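PDB 2VD3: ATP phosphoribosyltransferase from Methanobacterium thermoautotrophicum, which probably catalyses the first step of histidine biosynthesis, the magnesium-dependent condensation of ATP with 5-phosphoribose 1-diphosphate to N'-(5'-phosphoribosyl)-ATP, and is captured here with histidine bound. Local coordinates for residues 6-11 / 48-53. Sequence-based numbering, arbitrary orientation.
Sequences RIAVPS and EVMFSR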
loop_
_atom_site.group_PDB
_atom_site.type_symbol
_atom_site.label_atom_id
_atom_site.label_comp_id
_atom_site.label_asym_id
_atom_site.label_seq_id
_atom_site.Cartn_x
_atom_site.Cartn_y
_atom_site.Cartn_z
ATOM N N ARG A 6 -1.553 9.201 -30.431
ATOM C CA ARG A 6 -1.265 8.683 -29.118
ATOM C C ARG A 6 -0.840 9.856 -28.253
ATOM O O ARG A 6 0.088 10.590 -28.600
ATOM C CB ARG A 6 -0.166 7.616 -29.206
ATOM C CG ARG A 6 0.211 6.975 -27.876
ATOM C CD ARG A 6 1.470 6.124 -27.997
ATOM N NE ARG A 6 1.170 4.865 -28.666
ATOM C CZ ARG A 6 2.047 4.121 -29.329
ATOM N NH1 ARG A 6 1.642 3.002 -29.907
ATOM N NH2 ARG A 6 3.319 4.498 -29.427
ATOM N N ILE A 7 -1.548 10.049 -27.145
ATOM C CA ILE A 7 -1.189 11.071 -26.158
ATOM C C ILE A 7 -0.611 10.466 -24.872
ATOM O O ILE A 7 -1.199 9.555 -24.262
ATOM C CB ILE A 7 -2.352 12.057 -25.858
ATOM C CG1 ILE A 7 -1.978 13.027 -24.732
ATOM C CG2 ILE A 7 -3.633 11.326 -25.527
ATOM C CD1 ILE A 7 -2.561 14.440 -24.927
ATOM N N ALA A 8 0.548 10.989 -24.486
ATOM C CA ALA A 8 1.254 10.562 -23.298
ATOM C C ALA A 8 0.705 11.297 -22.084
ATOM O O ALA A 8 0.716 12.523 -22.023
ATOM C CB ALA A 8 2.750 10.808 -23.455
ATOM N N VAL A 9 0.209 10.535 -21.123
ATOM C CA VAL A 9 -0.430 11.106 -19.940
ATOM C C VAL A 9 0.272 10.540 -18.718
ATOM O O VAL A 9 0.540 9.341 -18.666
ATOM C CB VAL A 9 -1.953 10.787 -19.930
ATOM C CG1 VAL A 9 -2.613 11.148 -18.602
ATOM C CG2 VAL A 9 -2.648 11.500 -21.101
ATOM N N PRO A 10 0.624 11.406 -17.753
ATOM C CA PRO A 10 1.298 10.926 -16.543
ATOM C C PRO A 10 0.509 9.843 -15.828
ATOM O O PRO A 10 -0.727 9.905 -15.772
ATOM C CB PRO A 10 1.432 12.191 -15.694
ATOM C CG PRO A 10 1.498 13.279 -16.722
ATOM C CD PRO A 10 0.476 12.874 -17.735
ATOM N N SER A 11 1.236 8.853 -15.312
ATOM C CA SER A 11 0.658 7.667 -14.677
ATOM C C SER A 11 0.538 7.809 -13.169
ATOM O O SER A 11 -0.378 7.253 -12.561
ATOM C CB SER A 11 1.495 6.433 -15.002
ATOM O OG SER A 11 2.877 6.741 -14.972
ATOM N N GLU A 48 -5.688 7.405 -28.691
ATOM C CA GLU A 48 -5.315 6.510 -27.604
ATOM C C GLU A 48 -4.413 7.211 -26.576
ATOM O O GLU A 48 -3.807 8.259 -26.852
ATOM C CB GLU A 48 -4.684 5.219 -28.131
ATOM C CG GLU A 48 -3.177 5.259 -28.207
ATOM C CD GLU A 48 -2.585 4.180 -29.089
ATOM O OE1 GLU A 48 -1.414 4.355 -29.494
ATOM O OE2 GLU A 48 -3.278 3.172 -29.376
ATOM N N VAL A 49 -4.348 6.625 -25.387
ATOM C CA VAL A 49 -3.569 7.183 -24.297
ATOM C C VAL A 49 -2.467 6.210 -23.933
ATOM O O VAL A 49 -2.717 5.008 -23.775
ATOM C CB VAL A 49 -4.461 7.513 -23.071
ATOM C CG1 VAL A 49 -3.624 7.741 -21.813
ATOM C CG2 VAL A 49 -5.328 8.732 -23.374
ATOM N N MET A 50 -1.243 6.732 -23.855
ATOM C CA MET A 50 -0.128 5.990 -23.292
ATOM C C MET A 50 0.223 6.514 -21.904
ATOM O O MET A 50 0.575 7.686 -21.744
ATOM C CB MET A 50 1.108 6.050 -24.197
ATOM C CG MET A 50 2.259 5.210 -23.642
ATOM S SD MET A 50 3.747 5.124 -24.648
ATOM C CE MET A 50 4.237 6.848 -24.663
ATOM N N PHE A 51 0.139 5.639 -20.911
ATOM C CA PHE A 51 0.557 5.975 -19.562
ATOM C C PHE A 51 2.077 5.944 -19.415
ATOM O O PHE A 51 2.712 4.900 -19.508
ATOM C CB PHE A 51 -0.125 5.068 -18.542
ATOM C CG PHE A 51 -1.602 5.278 -18.455
ATOM C CD1 PHE A 51 -2.479 4.239 -18.719
ATOM C CD2 PHE A 51 -2.120 6.536 -18.125
ATOM C CE1 PHE A 51 -3.857 4.436 -18.641
ATOM C CE2 PHE A 51 -3.483 6.753 -18.058
ATOM C CZ PHE A 51 -4.359 5.702 -18.313
ATOM N N SER A 52 2.639 7.118 -19.176
ATOM C CA SER A 52 4.063 7.304 -19.101
ATOM C C SER A 52 4.369 8.078 -17.842
ATOM O O SER A 52 3.544 8.871 -17.406
ATOM C CB SER A 52 4.516 8.118 -20.312
ATOM O OG SER A 52 4.216 7.448 -21.523
ATOM N N ARG A 53 5.541 7.854 -17.251
ATOM C CA ARG A 53 6.014 8.708 -16.165
ATOM C C ARG A 53 6.302 10.119 -16.668
ATOM O O ARG A 53 6.824 10.310 -17.776
ATOM C CB ARG A 53 7.235 8.099 -15.473
ATOM C CG ARG A 53 6.847 7.126 -14.350
ATOM C CD ARG A 53 8.052 6.490 -13.707
ATOM N NE ARG A 53 7.671 5.450 -12.749
ATOM C CZ ARG A 53 8.532 4.640 -12.131
ATOM N NH1 ARG A 53 8.084 3.725 -11.279
ATOM N NH2 ARG A 53 9.839 4.737 -12.359
#
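Arg6 and Glu48 are bridged side by side in the parallel pairing of strands 6-10 and 48-52, neighbours in a sheet consistent with the periplasmic-binding-protein-like fold to which the family is assigned, linked through a connection that includes helix 16-25. Their guanidinium and carboxylate planes are only 8° apart but displaced: Arg6 NE gives a salt-bridging hydrogen bond of 2.8 Å to Glu48 OE1, meeting it on the anti side, 29° out of the carboxylate plane, while NH1 adds a weak second bond to the same oxygen. The arginine chain leaves anti to its backbone N (chi1 -179°) and bends at chi3, and its CD packs 3.8 Å from Met50 CB.

On the face carrying Ile7, Val9, Val49 and Phe51, side chains pack mainly by apolar contacts. Ile7 CG2 lies 3.8 Å from Val49 CG2, and Val49 CG1 faces Val9 CG2 at 3.9 Å while also resting over the rim of one face of the Phe51 ring. Within the sheet, backbone bonds from Ile7 N to Glu48 O and from Val9 N to Met50 O alternate with those from Met50 and Ser52 back to the first strand.

Farther out, strand 68-72 flanks 6-10, helix 57-63 packs against Ala8, Met50 and Ser52, and Ile152 of a second subunit touches Arg6 and Met50. Arg6 NH2 is bonded to Ala65 O, which helps fix the guanidinium. At the last bridge, Ser52 O receives two weak bonds from Ser11, just past the strand: N at 3.1 Å and OG at 3.3 Å.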